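Local coordinates for lipoprotein (Colwellia psychrerythraea, PDB 3O0Y) that is of unknown function but, as a putative lipoprotein of a family grouped with the metallopeptidases, is probably tethered to a bacterial membrane, at residues A[29-34]-A[91-96]; A[134-139]-A[191-196]; A[166-171]-A[244-249]; A[314-319]-A[496-501]; A[378-383]-A[583-588]. One frame throughout, in Å; residues are numbered along the deposited sequence.

How the contacts relate
The five contacts lie apart in a mostly helical chain, none touching another. Contact 1 sits at the surface, where the N-terminal helix meets the end of helix 73-92. Contacts 2 and 3 have segments that alternate along the sequence; their nearest atoms are about 16 Å apart, one contact joining buried loops and the other two helices. Contacts 4 and 5 also interleave, and at about 13 Å between nearest atoms they are the closest pair. Contacts 3 and 4 lie on opposite sides of the chain's centre, 49 Å apart between centres. In contact 4 the side chain of L498 lies about 4 Å from a bound Tris molecule, probably from the crystallisation liquor, which may mark a pocket.

Contact 1. Residues A[29-34]-A[91-96]; sequences QQLASL and AGIKLD
I93 pushes its CD1 methyl into the angle between Q30, L31 and L34 on helix 27-44. Over the flat amide of Q30 the methyl sits almost equally near carbon, oxygen and nitrogen, with CD1 3.5 Å from Q30 CD. The Q30 chain gets there by standing fully extended, its CG anti to the backbone N (chi1 -178°). L34 reaches for I93 tip to tip, CD1 to CD1 at 3.8 Å, while L31 and I93 slide past each other in opposite directions. L31 CD2 faces I93 CD1 at 3.8 Å, while L31 CD1 packs 3.8 Å from L95 CD2 and still brushes I93 CG2. An alanine at Q30 removes the amide over I93 CD1, and the methyl would probably be left more open to water on that side. L31 and L34 touch I90 of helix 73-92, and L95 rests on T102 and Q106 of helix 100-117. This is plain surface packing of a helical fold: leucines of the N-terminal helix meet the chain as it leaves helix 73-92.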
# COMPACT_ATOMS: atom_id res chain seq x y z
N GLN A 29 7.17 -16.16 27.62
CA GLN A 29 8.07 -16.91 26.76
C GLN A 29 7.33 -17.72 25.70
O GLN A 29 7.77 -17.79 24.55
CB GLN A 29 8.99 -17.84 27.57
CG GLN A 29 9.93 -17.07 28.49
CD GLN A 29 10.74 -17.96 29.47
OE1 GLN A 29 10.27 -19.03 29.95
NE2 GLN A 29 11.96 -17.50 29.77
N GLN A 30 6.16 -18.26 26.05
CA GLN A 30 5.40 -19.01 25.07
C GLN A 30 4.93 -18.03 23.95
O GLN A 30 4.91 -18.40 22.76
CB GLN A 30 4.13 -19.58 25.72
CG GLN A 30 3.30 -20.43 24.74
CD GLN A 30 2.11 -21.11 25.40
OE1 GLN A 30 1.82 -20.86 26.57
NE2 GLN A 30 1.38 -21.90 24.62
N LEU A 31 4.47 -16.87 24.38
CA LEU A 31 3.99 -15.81 23.47
C LEU A 31 5.12 -15.34 22.55
O LEU A 31 4.95 -15.25 21.35
CB LEU A 31 3.38 -14.64 24.26
CG LEU A 31 1.95 -14.86 24.79
CD1 LEU A 31 1.63 -13.79 25.85
CD2 LEU A 31 0.90 -14.86 23.66
N ALA A 32 6.32 -15.13 23.09
CA ALA A 32 7.41 -14.69 22.25
C ALA A 32 7.72 -15.75 21.21
O ALA A 32 8.03 -15.42 20.07
CB ALA A 32 8.65 -14.37 23.09
N SER A 33 7.68 -17.03 21.57
CA SER A 33 7.94 -18.09 20.61
C SER A 33 6.92 -18.11 19.51
O SER A 33 7.27 -18.34 18.35
CB SER A 33 8.03 -19.53 21.22
OG SER A 33 9.17 -19.57 22.09
N LEU A 34 5.67 -17.88 19.89
CA LEU A 34 4.59 -17.84 18.89
C LEU A 34 4.75 -16.67 17.90
O LEU A 34 4.45 -16.81 16.69
CB LEU A 34 3.21 -17.77 19.55
CG LEU A 34 2.83 -19.09 20.20
CD1 LEU A 34 1.79 -18.90 21.35
CD2 LEU A 34 2.31 -20.16 19.12
N ALA A 91 -4.35 -16.11 21.40
CA ALA A 91 -5.52 -15.52 22.01
C ALA A 91 -5.93 -16.18 23.35
O ALA A 91 -6.59 -15.56 24.15
CB ALA A 91 -6.76 -15.51 20.97
N GLY A 92 -5.62 -17.45 23.52
CA GLY A 92 -6.05 -18.20 24.68
C GLY A 92 -5.13 -18.09 25.89
O GLY A 92 -5.50 -18.47 26.98
N ILE A 93 -3.93 -17.53 25.71
CA ILE A 93 -2.93 -17.54 26.77
C ILE A 93 -3.30 -16.50 27.83
O ILE A 93 -3.77 -15.44 27.52
CB ILE A 93 -1.53 -17.33 26.20
CG1 ILE A 93 -1.10 -18.64 25.54
CG2 ILE A 93 -0.53 -16.83 27.28
CD1 ILE A 93 0.02 -18.47 24.64
N LYS A 94 -3.15 -16.91 29.10
CA LYS A 94 -3.33 -16.09 30.27
C LYS A 94 -2.03 -15.40 30.67
O LYS A 94 -1.05 -16.08 30.97
CB LYS A 94 -3.68 -17.00 31.45
CG LYS A 94 -4.13 -16.27 32.71
CD LYS A 94 -4.22 -17.27 33.88
CE LYS A 94 -4.87 -16.66 35.14
NZ LYS A 94 -3.83 -15.96 35.94
N LEU A 95 -1.99 -14.08 30.62
CA LEU A 95 -0.79 -13.35 31.04
C LEU A 95 -0.84 -13.16 32.55
O LEU A 95 -1.87 -12.83 33.10
CB LEU A 95 -0.70 -12.01 30.30
CG LEU A 95 0.10 -12.12 28.99
CD1 LEU A 95 -0.14 -10.96 28.02
CD2 LEU A 95 1.58 -12.25 29.35
N ASP A 96 0.27 -13.38 33.25
CA ASP A 96 0.26 -13.14 34.70
C ASP A 96 0.62 -11.68 35.04
O ASP A 96 1.64 -11.21 34.54
CB ASP A 96 1.22 -14.11 35.40
CG ASP A 96 1.04 -14.12 36.94
OD1 ASP A 96 1.95 -13.64 37.66
OD2 ASP A 96 -0.02 -14.61 37.43

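Contact 2. Residues A[134-139]-A[191-196]; sequences SPFIVN and QNWLPS
W193 points the N-H of its indole at the backbone carbonyl of P135, with NE1 2.9 Å from O and an N-H...O angle of 156°. The oxygen lies at the edge of the indole, near its plane, though the donor is tilted out of the carbonyl plane. The torsion that sets CG of W193 anti to its own nitrogen (chi1 -175°) carries the ring over to P135, and CZ2 then packs 3.8 Å from P135 CB.

F136 lies between two prolines. P135 CB stands over the centre of one face of the phenyl ring, and P195 covers the opposite face, its CA offset toward the rim in a CH-pi contact 4.0 Å from the ring centroid. P195 CG also comes 3.6 Å from F136 CD1, the two side chains sliding past each other in opposite directions. Against the five-membered ring of W193 the phenyl of F136 is turned obliquely, the planes 33° apart.

Behind this, N139 ND2 bonds to F136 O at 2.9 Å and ties the loop back on itself, while Y287 meets the W193 ring. The segment 191-196 joins two helices: N192 closes a Schellman motif and S196 is the N-cap of helix 197-210. Since the whole contact is buried, the indole N-H and the P135 carbonyl satisfy each other where water is probably scarce, and proline and aromatic surfaces do the rest.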
# COMPACT_ATOMS: atom_id res chain seq x y z
N SER A 134 -6.55 -11.36 -0.27
CA SER A 134 -6.76 -10.58 -1.46
C SER A 134 -7.51 -11.50 -2.45
O SER A 134 -7.12 -12.59 -2.62
CB SER A 134 -5.43 -10.18 -2.00
OG SER A 134 -4.73 -9.35 -1.08
N PRO A 135 -8.52 -10.97 -3.13
CA PRO A 135 -9.49 -11.92 -3.78
C PRO A 135 -9.07 -12.49 -5.11
O PRO A 135 -9.57 -13.58 -5.48
CB PRO A 135 -10.73 -11.04 -3.96
CG PRO A 135 -10.25 -9.62 -4.00
CD PRO A 135 -9.08 -9.59 -3.05
N PHE A 136 -8.22 -11.80 -5.87
CA PHE A 136 -7.92 -12.21 -7.27
C PHE A 136 -6.41 -12.39 -7.46
O PHE A 136 -5.65 -11.39 -7.50
CB PHE A 136 -8.49 -11.20 -8.22
CG PHE A 136 -9.99 -10.97 -8.03
CD1 PHE A 136 -10.89 -12.03 -8.06
CD2 PHE A 136 -10.47 -9.72 -7.76
CE1 PHE A 136 -12.22 -11.81 -7.81
CE2 PHE A 136 -11.84 -9.50 -7.51
CZ PHE A 136 -12.71 -10.55 -7.53
N ILE A 137 -5.99 -13.66 -7.50
CA ILE A 137 -4.54 -13.96 -7.51
C ILE A 137 -3.88 -13.36 -8.75
O ILE A 137 -2.73 -12.97 -8.69
CB ILE A 137 -4.25 -15.44 -7.28
CG1 ILE A 137 -2.79 -15.68 -6.99
CG2 ILE A 137 -4.84 -16.32 -8.50
CD1 ILE A 137 -2.48 -17.08 -6.43
N VAL A 138 -4.62 -13.31 -9.87
CA VAL A 138 -4.18 -12.61 -11.06
C VAL A 138 -5.15 -11.45 -11.30
O VAL A 138 -6.35 -11.61 -11.41
CB VAL A 138 -4.14 -13.56 -12.28
CG1 VAL A 138 -3.76 -12.77 -13.58
CG2 VAL A 138 -3.22 -14.82 -12.01
N ASN A 139 -4.60 -10.25 -11.33
CA ASN A 139 -5.38 -9.04 -11.50
C ASN A 139 -4.48 -7.98 -12.17
O ASN A 139 -3.37 -8.26 -12.57
CB ASN A 139 -5.96 -8.58 -10.16
CG ASN A 139 -4.92 -8.05 -9.18
OD1 ASN A 139 -4.33 -7.01 -9.43
ND2 ASN A 139 -4.68 -8.76 -8.07
N GLN A 191 -15.03 -23.05 -7.77
CA GLN A 191 -15.99 -22.61 -6.77
C GLN A 191 -16.77 -21.36 -7.20
O GLN A 191 -17.35 -20.69 -6.34
CB GLN A 191 -15.23 -22.13 -5.55
CG GLN A 191 -14.72 -23.14 -4.67
CD GLN A 191 -13.88 -22.50 -3.55
OE1 GLN A 191 -14.41 -21.72 -2.74
NE2 GLN A 191 -12.63 -22.88 -3.45
N ASN A 192 -16.69 -20.98 -8.47
CA ASN A 192 -17.35 -19.80 -9.00
C ASN A 192 -16.83 -18.48 -8.40
O ASN A 192 -17.52 -17.49 -8.36
CB ASN A 192 -18.84 -19.85 -8.77
CG ASN A 192 -19.48 -21.00 -9.55
OD1 ASN A 192 -19.21 -21.19 -10.76
ND2 ASN A 192 -20.32 -21.76 -8.88
N TRP A 193 -15.58 -18.49 -8.00
CA TRP A 193 -14.93 -17.27 -7.57
C TRP A 193 -13.92 -16.86 -8.65
O TRP A 193 -12.88 -17.52 -8.84
CB TRP A 193 -14.22 -17.55 -6.26
CG TRP A 193 -13.61 -16.32 -5.65
CD1 TRP A 193 -12.43 -15.74 -5.98
CD2 TRP A 193 -14.20 -15.51 -4.63
NE1 TRP A 193 -12.24 -14.61 -5.18
CE2 TRP A 193 -13.33 -14.44 -4.38
CE3 TRP A 193 -15.39 -15.58 -3.93
CZ2 TRP A 193 -13.61 -13.49 -3.41
CZ3 TRP A 193 -15.68 -14.65 -2.98
CH2 TRP A 193 -14.81 -13.58 -2.75
N LEU A 194 -14.25 -15.79 -9.37
CA LEU A 194 -13.33 -15.27 -10.37
C LEU A 194 -13.53 -13.81 -10.66
O LEU A 194 -14.52 -13.27 -10.34
CB LEU A 194 -13.35 -16.07 -11.67
CG LEU A 194 -14.60 -16.57 -12.37
CD1 LEU A 194 -15.83 -15.86 -11.94
CD2 LEU A 194 -14.30 -16.57 -13.90
N PRO A 195 -12.54 -13.20 -11.29
CA PRO A 195 -12.63 -11.74 -11.39
C PRO A 195 -13.75 -11.33 -12.36
O PRO A 195 -14.14 -12.12 -13.24
CB PRO A 195 -11.24 -11.35 -11.91
CG PRO A 195 -10.37 -12.56 -11.62
CD PRO A 195 -11.28 -13.70 -11.88
N SER A 196 -14.20 -10.09 -12.26
CA SER A 196 -14.97 -9.48 -13.30
C SER A 196 -14.20 -9.48 -14.61
O SER A 196 -12.96 -9.61 -14.65
CB SER A 196 -15.40 -8.08 -12.99
OG SER A 196 -14.26 -7.22 -13.11

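Contact 3. Residues A[166-171]-A[244-249]; sequences DYIVRL and TQVIAK
I168 and V246 meet between two helical segments whose shortest backbone bond is A248 N to T244 O at 2.9 Å; the side-chain contacts across the segments are almost wholly between carbon atoms. Helices 161-172 and 236-268 run nearly parallel here, their short axes 14° apart and 9.4 Å from each other. I168 has the largest share of the contact: its CG1 lies 3.6 Å from V246 CG2, its CD1 lies 3.8 Å from Q245 CB, the two side chains crossing at about a right angle, and its other branch, CG2, is met by the K249 chain at CE, again at 3.8 Å. K249 turns sharply at its second torsion (chi2 -61°), which folds its methylenes over I168 while CB stays 3.7 Å from L171 CB. On the other side V246 sets CG1 against L171 CD1 at 3.9 Å, and CG2 touches the edge of the Y167 ring. That tyrosine is fixed from behind: its hydroxyl bonds to F220 O and its ring meets F224, both on helix 219-228, while M152 of helix 144-154 lies against Y167 and L171. With mostly carbon surfaces facing each other, the pairing depends on fit and on excluding water, the lysine lending its aliphatic part at the margin.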
# COMPACT_ATOMS: atom_id res chain seq x y z
N ASP A 166 21.87 -15.49 -7.06
CA ASP A 166 20.51 -15.56 -6.45
C ASP A 166 19.35 -15.05 -7.35
O ASP A 166 18.21 -15.60 -7.37
CB ASP A 166 20.45 -14.76 -5.16
CG ASP A 166 21.30 -15.34 -4.02
OD1 ASP A 166 21.69 -16.51 -4.07
OD2 ASP A 166 21.61 -14.57 -3.07
N TYR A 167 19.65 -14.02 -8.14
CA TYR A 167 18.70 -13.44 -9.10
C TYR A 167 18.40 -14.45 -10.21
O TYR A 167 17.24 -14.69 -10.55
CB TYR A 167 19.32 -12.14 -9.64
CG TYR A 167 18.51 -11.23 -10.50
CD1 TYR A 167 17.64 -10.31 -9.95
CD2 TYR A 167 18.60 -11.30 -11.90
CE1 TYR A 167 16.97 -9.35 -10.77
CE2 TYR A 167 17.95 -10.34 -12.71
CZ TYR A 167 17.10 -9.43 -12.14
OH TYR A 167 16.44 -8.51 -12.92
N ILE A 168 19.45 -15.12 -10.70
CA ILE A 168 19.31 -16.12 -11.74
C ILE A 168 18.48 -17.31 -11.28
O ILE A 168 17.60 -17.81 -12.01
CB ILE A 168 20.72 -16.52 -12.28
CG1 ILE A 168 21.26 -15.35 -13.10
CG2 ILE A 168 20.67 -17.80 -13.13
CD1 ILE A 168 22.80 -15.38 -13.24
N VAL A 169 18.80 -17.77 -10.09
CA VAL A 169 18.13 -18.91 -9.49
C VAL A 169 16.62 -18.60 -9.28
O VAL A 169 15.76 -19.46 -9.50
CB VAL A 169 18.83 -19.30 -8.21
CG1 VAL A 169 17.99 -20.25 -7.40
CG2 VAL A 169 20.22 -19.92 -8.60
N ARG A 170 16.34 -17.38 -8.87
CA ARG A 170 14.93 -16.96 -8.73
C ARG A 170 14.20 -16.97 -10.06
O ARG A 170 13.08 -17.54 -10.17
CB ARG A 170 14.87 -15.58 -8.04
CG ARG A 170 14.98 -15.76 -6.53
CD ARG A 170 14.65 -14.46 -5.77
NE ARG A 170 14.26 -14.71 -4.37
CZ ARG A 170 14.32 -13.80 -3.42
NH1 ARG A 170 14.69 -12.55 -3.68
NH2 ARG A 170 13.93 -14.12 -2.20
N LEU A 171 14.82 -16.39 -11.09
CA LEU A 171 14.21 -16.40 -12.44
C LEU A 171 13.90 -17.79 -12.96
O LEU A 171 12.87 -18.02 -13.60
CB LEU A 171 15.08 -15.62 -13.45
CG LEU A 171 15.31 -14.12 -13.21
CD1 LEU A 171 16.36 -13.63 -14.20
CD2 LEU A 171 14.07 -13.28 -13.29
N THR A 244 24.29 -13.06 -19.94
CA THR A 244 23.81 -14.13 -20.80
C THR A 244 22.94 -15.14 -20.09
O THR A 244 21.93 -15.63 -20.65
CB THR A 244 25.01 -14.85 -21.50
OG1 THR A 244 25.73 -13.85 -22.21
CG2 THR A 244 24.50 -15.97 -22.45
N GLN A 245 23.35 -15.49 -18.87
CA GLN A 245 22.58 -16.40 -18.03
C GLN A 245 21.20 -15.83 -17.66
O GLN A 245 20.19 -16.55 -17.69
CB GLN A 245 23.36 -16.75 -16.77
CG GLN A 245 24.52 -17.71 -17.02
CD GLN A 245 25.29 -17.96 -15.76
OE1 GLN A 245 24.77 -18.54 -14.80
NE2 GLN A 245 26.57 -17.55 -15.75
N VAL A 246 21.15 -14.55 -17.42
CA VAL A 246 19.90 -13.86 -17.12
C VAL A 246 19.02 -13.86 -18.33
O VAL A 246 17.87 -14.24 -18.23
CB VAL A 246 20.10 -12.41 -16.60
CG1 VAL A 246 18.71 -11.65 -16.57
CG2 VAL A 246 20.74 -12.48 -15.17
N ILE A 247 19.58 -13.53 -19.50
CA ILE A 247 18.82 -13.57 -20.74
C ILE A 247 18.26 -14.95 -21.01
O ILE A 247 17.12 -15.06 -21.47
CB ILE A 247 19.68 -13.13 -21.97
CG1 ILE A 247 20.05 -11.65 -21.82
CG2 ILE A 247 18.91 -13.46 -23.28
CD1 ILE A 247 21.21 -11.16 -22.76
N ALA A 248 19.05 -15.98 -20.77
CA ALA A 248 18.60 -17.35 -20.94
C ALA A 248 17.40 -17.69 -20.04
O ALA A 248 16.42 -18.28 -20.50
CB ALA A 248 19.72 -18.33 -20.70
N LYS A 249 17.46 -17.33 -18.76
CA LYS A 249 16.28 -17.59 -17.91
C LYS A 249 15.05 -16.83 -18.37
O LYS A 249 13.93 -17.34 -18.28
CB LYS A 249 16.56 -17.28 -16.45
CG LYS A 249 17.68 -18.07 -15.80
CD LYS A 249 17.42 -19.53 -15.80
CE LYS A 249 18.51 -20.28 -15.02
NZ LYS A 249 18.32 -21.73 -15.14

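Contact 4. Residues A[314-319]-A[496-501]; sequences ARISGV and GRLQAE
R315 offers NH2 to E501 OE2, 2.9 Å away, in a salt bridge whose hydrogen bond is bent (N-H...O 139°). The oxygen lies at the edge of the guanidinium, near its plane, but is itself met from above the carboxylate plane. A water doubles the link: it accepts from R315 NH1 and donates to E501 OE1, which is 2.7 Å from the water oxygen. A bend in the arginine chain at its third torsion (chi3 67°) turns the guanidinium back over its own helix, where one face lies on CG1 of I316.

Beneath the charges, I316 puts CD1 3.6 Å from E501 CG and its other branch, CG2, 3.5 Å from the backbone oxygen of L498. One turn further along the first helix, V319 CG1 meets L498 CD1 at 3.9 Å, the two side chains crossing at about a right angle. The helices 302-326 and 491-515 that carry these residues pack antiparallel, 164° between their short axes.

The next shell is ionic. E312 makes a salt bridge to the same NH2 of R315, and K557 of helix 555-574 bridges OE2 of E501. Separately, R497 NH1 hydrogen-bonds a Tris molecule, probably from the crystallisation liquor. Acid and base thus alternate from E312 through R315 and E501 to K557, so that the negative charge of the buried E501 is probably well compensated and helix 555-574 is drawn into the same network.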
# COMPACT_ATOMS: atom_id res chain seq x y z
N ALA A 314 -20.01 16.35 1.09
CA ALA A 314 -20.77 17.59 1.15
C ALA A 314 -19.97 18.59 1.94
O ALA A 314 -19.87 19.78 1.56
CB ALA A 314 -22.14 17.39 1.78
N ARG A 315 -19.38 18.15 3.05
CA ARG A 315 -18.71 19.08 3.97
C ARG A 315 -17.47 19.70 3.30
O ARG A 315 -17.29 20.90 3.25
CB ARG A 315 -18.27 18.36 5.23
CG ARG A 315 -17.53 19.26 6.22
CD ARG A 315 -16.97 18.49 7.41
NE ARG A 315 -15.88 17.55 7.06
CZ ARG A 315 -14.62 17.84 6.79
NH1 ARG A 315 -14.15 19.09 6.85
NH2 ARG A 315 -13.80 16.84 6.56
N ILE A 316 -16.66 18.82 2.72
CA ILE A 316 -15.35 19.26 2.16
C ILE A 316 -15.58 20.13 0.92
O ILE A 316 -14.92 21.18 0.72
CB ILE A 316 -14.46 18.07 1.84
CG1 ILE A 316 -14.10 17.27 3.11
CG2 ILE A 316 -13.10 18.55 1.18
CD1 ILE A 316 -13.57 15.86 2.74
N SER A 317 -16.51 19.71 0.07
CA SER A 317 -16.92 20.49 -1.11
C SER A 317 -17.33 21.89 -0.72
O SER A 317 -16.94 22.93 -1.37
CB SER A 317 -18.13 19.80 -1.81
OG SER A 317 -17.51 18.77 -2.50
N GLY A 318 -18.13 21.97 0.34
CA GLY A 318 -18.60 23.26 0.84
C GLY A 318 -17.50 24.17 1.31
O GLY A 318 -17.48 25.37 1.01
N VAL A 319 -16.50 23.59 1.94
CA VAL A 319 -15.32 24.34 2.33
C VAL A 319 -14.55 24.85 1.10
O VAL A 319 -14.13 26.01 1.04
CB VAL A 319 -14.36 23.50 3.27
CG1 VAL A 319 -13.09 24.27 3.53
CG2 VAL A 319 -15.10 23.16 4.59
N GLY A 496 -5.62 22.15 -3.16
CA GLY A 496 -5.09 20.84 -3.51
C GLY A 496 -5.16 19.83 -2.34
O GLY A 496 -5.51 18.65 -2.55
N ARG A 497 -4.84 20.28 -1.13
CA ARG A 497 -5.00 19.47 0.04
C ARG A 497 -6.44 19.05 0.24
O ARG A 497 -6.70 17.86 0.44
CB ARG A 497 -4.56 20.18 1.30
CG ARG A 497 -4.86 19.49 2.58
CD ARG A 497 -4.48 20.43 3.75
NE ARG A 497 -5.39 21.55 3.89
CZ ARG A 497 -6.45 21.61 4.70
NH1 ARG A 497 -6.82 20.62 5.42
NH2 ARG A 497 -7.09 22.76 4.90
N LEU A 498 -7.35 20.02 0.10
CA LEU A 498 -8.77 19.70 0.33
C LEU A 498 -9.29 18.80 -0.80
O LEU A 498 -10.09 17.91 -0.52
CB LEU A 498 -9.59 20.98 0.46
CG LEU A 498 -9.28 21.77 1.75
CD1 LEU A 498 -9.83 23.22 1.57
CD2 LEU A 498 -9.95 21.06 2.90
N GLN A 499 -8.81 18.98 -2.06
CA GLN A 499 -9.17 18.09 -3.14
C GLN A 499 -8.76 16.65 -2.86
O GLN A 499 -9.53 15.73 -3.15
CB GLN A 499 -8.52 18.50 -4.42
CG GLN A 499 -8.94 17.71 -5.61
CD GLN A 499 -8.24 18.20 -6.89
OE1 GLN A 499 -7.04 18.58 -6.84
NE2 GLN A 499 -8.95 18.14 -8.03
N ALA A 500 -7.59 16.48 -2.31
CA ALA A 500 -7.05 15.12 -1.95
C ALA A 500 -7.92 14.53 -0.80
O ALA A 500 -8.20 13.35 -0.79
CB ALA A 500 -5.59 15.22 -1.58
N GLU A 501 -8.38 15.37 0.13
CA GLU A 501 -9.25 14.90 1.23
C GLU A 501 -10.61 14.46 0.69
O GLU A 501 -11.16 13.38 1.04
CB GLU A 501 -9.38 15.96 2.29
CG GLU A 501 -10.05 15.39 3.55
CD GLU A 501 -10.44 16.43 4.57
OE1 GLU A 501 -9.95 17.59 4.51
OE2 GLU A 501 -11.17 16.04 5.54
O HOH W 1 -11.33 19.30 6.09

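Contact 5. Residues A[378-383]-A[583-588]; sequences FRTTPS and FHDVVL
F378 lies flat on H584 in an offset stack, ring planes only 5° apart and centroids 4.2 Å from each other. ND1 of the imidazole sits over the phenyl face toward its rim, 3.5 Å from F378 CE1, while L588 CD1 comes to the ring's edge, 3.8 Å from F378 CE1. H584 cannot easily turn, since ND1 bonds to V377 O and NE2 to Y476 OH. W446, W473 and V480 also pack against the phenyl. An alanine in place of F378 would probably leave a gap beside the imidazole and L588 and remove the stacking partner of H584. The loop carrying F378 leads from helix 353-373 to strand 387-390, an outer strand of the small three-stranded mixed sheet of this DUF885 fold, and the stack holds the loop against helix 580-588.

Toward the solvent, charge and water take over. R379 NH2 makes a salt bridge to D585 OD2 at 2.8 Å, the N-H...O angle 148°, from above the carboxylate plane. One water accepts from R379 N at 2.9 Å, takes a weak bond from R379 NE and can donate to D585 OD1; another can donate to D585 OD2 and lies close to T380 OG1. T380 OG1 itself stays 3.9 Å from D585 OD1.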
# COMPACT_ATOMS: atom_id res chain seq x y z
N PHE A 378 6.51 17.00 16.53
CA PHE A 378 6.99 15.69 16.14
C PHE A 378 8.43 15.59 16.68
O PHE A 378 9.42 15.80 15.95
CB PHE A 378 6.93 15.52 14.66
CG PHE A 378 5.54 15.34 14.11
CD1 PHE A 378 4.85 14.13 14.26
CD2 PHE A 378 4.85 16.42 13.50
CE1 PHE A 378 3.59 14.00 13.73
CE2 PHE A 378 3.59 16.20 12.89
CZ PHE A 378 2.99 15.05 13.02
N ARG A 379 8.51 15.33 17.96
CA ARG A 379 9.72 15.58 18.68
C ARG A 379 10.70 14.36 18.63
O ARG A 379 11.87 14.48 19.09
CB ARG A 379 9.41 15.94 20.11
CG ARG A 379 8.60 17.19 20.30
CD ARG A 379 8.26 17.31 21.78
NE ARG A 379 7.54 16.10 22.23
CZ ARG A 379 7.06 15.89 23.46
NH1 ARG A 379 7.19 16.80 24.45
NH2 ARG A 379 6.41 14.76 23.69
N THR A 380 10.25 13.23 18.13
CA THR A 380 11.08 12.02 17.98
C THR A 380 11.35 11.81 16.48
O THR A 380 10.46 11.55 15.67
CB THR A 380 10.37 10.80 18.56
OG1 THR A 380 10.15 11.02 19.97
CG2 THR A 380 11.28 9.59 18.41
N THR A 381 12.61 11.95 16.08
CA THR A 381 13.04 11.79 14.68
C THR A 381 13.40 10.35 14.42
O THR A 381 14.21 9.77 15.15
CB THR A 381 14.25 12.68 14.35
OG1 THR A 381 13.89 14.04 14.60
CG2 THR A 381 14.68 12.50 12.91
N PRO A 382 12.83 9.78 13.37
CA PRO A 382 13.16 8.39 13.09
C PRO A 382 14.58 8.26 12.54
O PRO A 382 15.14 9.24 12.06
CB PRO A 382 12.17 8.00 12.03
CG PRO A 382 11.70 9.26 11.43
CD PRO A 382 11.79 10.31 12.46
N SER A 383 15.17 7.07 12.62
CA SER A 383 16.57 6.86 12.24
C SER A 383 16.81 6.64 10.71
O SER A 383 17.94 6.29 10.31
CB SER A 383 17.14 5.64 12.95
OG SER A 383 16.53 4.46 12.44
N PHE A 583 0.40 13.86 22.01
CA PHE A 583 -0.58 13.08 21.29
C PHE A 583 0.07 12.36 20.12
O PHE A 583 -0.20 11.20 19.89
CB PHE A 583 -1.71 14.00 20.77
CG PHE A 583 -2.72 13.31 19.90
CD1 PHE A 583 -3.68 12.52 20.50
CD2 PHE A 583 -2.79 13.51 18.53
CE1 PHE A 583 -4.61 11.79 19.74
CE2 PHE A 583 -3.73 12.81 17.76
CZ PHE A 583 -4.68 11.97 18.39
N HIS A 584 0.91 13.06 19.38
CA HIS A 584 1.63 12.42 18.29
C HIS A 584 2.54 11.27 18.76
O HIS A 584 2.68 10.29 18.06
CB HIS A 584 2.41 13.46 17.46
CG HIS A 584 1.52 14.35 16.62
ND1 HIS A 584 1.86 15.62 16.24
CD2 HIS A 584 0.24 14.16 16.21
CE1 HIS A 584 0.86 16.14 15.54
NE2 HIS A 584 -0.14 15.28 15.52
N ASP A 585 3.15 11.40 19.90
CA ASP A 585 4.01 10.35 20.41
C ASP A 585 3.15 9.12 20.75
O ASP A 585 3.53 7.98 20.42
CB ASP A 585 4.75 10.77 21.62
CG ASP A 585 5.90 11.75 21.34
OD1 ASP A 585 6.39 11.92 20.19
OD2 ASP A 585 6.40 12.27 22.37
N VAL A 586 1.96 9.33 21.34
CA VAL A 586 1.09 8.17 21.62
C VAL A 586 0.62 7.52 20.35
O VAL A 586 0.55 6.25 20.27
CB VAL A 586 -0.19 8.63 22.46
CG1 VAL A 586 -1.18 7.41 22.66
CG2 VAL A 586 0.22 9.25 23.75
N VAL A 587 0.32 8.29 19.31
CA VAL A 587 -0.18 7.70 18.09
C VAL A 587 0.92 6.93 17.31
O VAL A 587 0.71 5.87 16.76
CB VAL A 587 -0.84 8.76 17.19
CG1 VAL A 587 -1.25 8.18 15.79
CG2 VAL A 587 -2.05 9.32 17.90
N LEU A 588 2.10 7.51 17.26
CA LEU A 588 3.15 6.99 16.38
C LEU A 588 4.10 6.00 17.05
O LEU A 588 4.65 5.11 16.38
CB LEU A 588 3.98 8.17 15.84
CG LEU A 588 3.27 9.12 14.86
CD1 LEU A 588 4.14 10.31 14.53
CD2 LEU A 588 2.97 8.32 13.59
O HOH W 2 6.29 14.53 19.57
O HOH W 3 8.87 12.83 21.21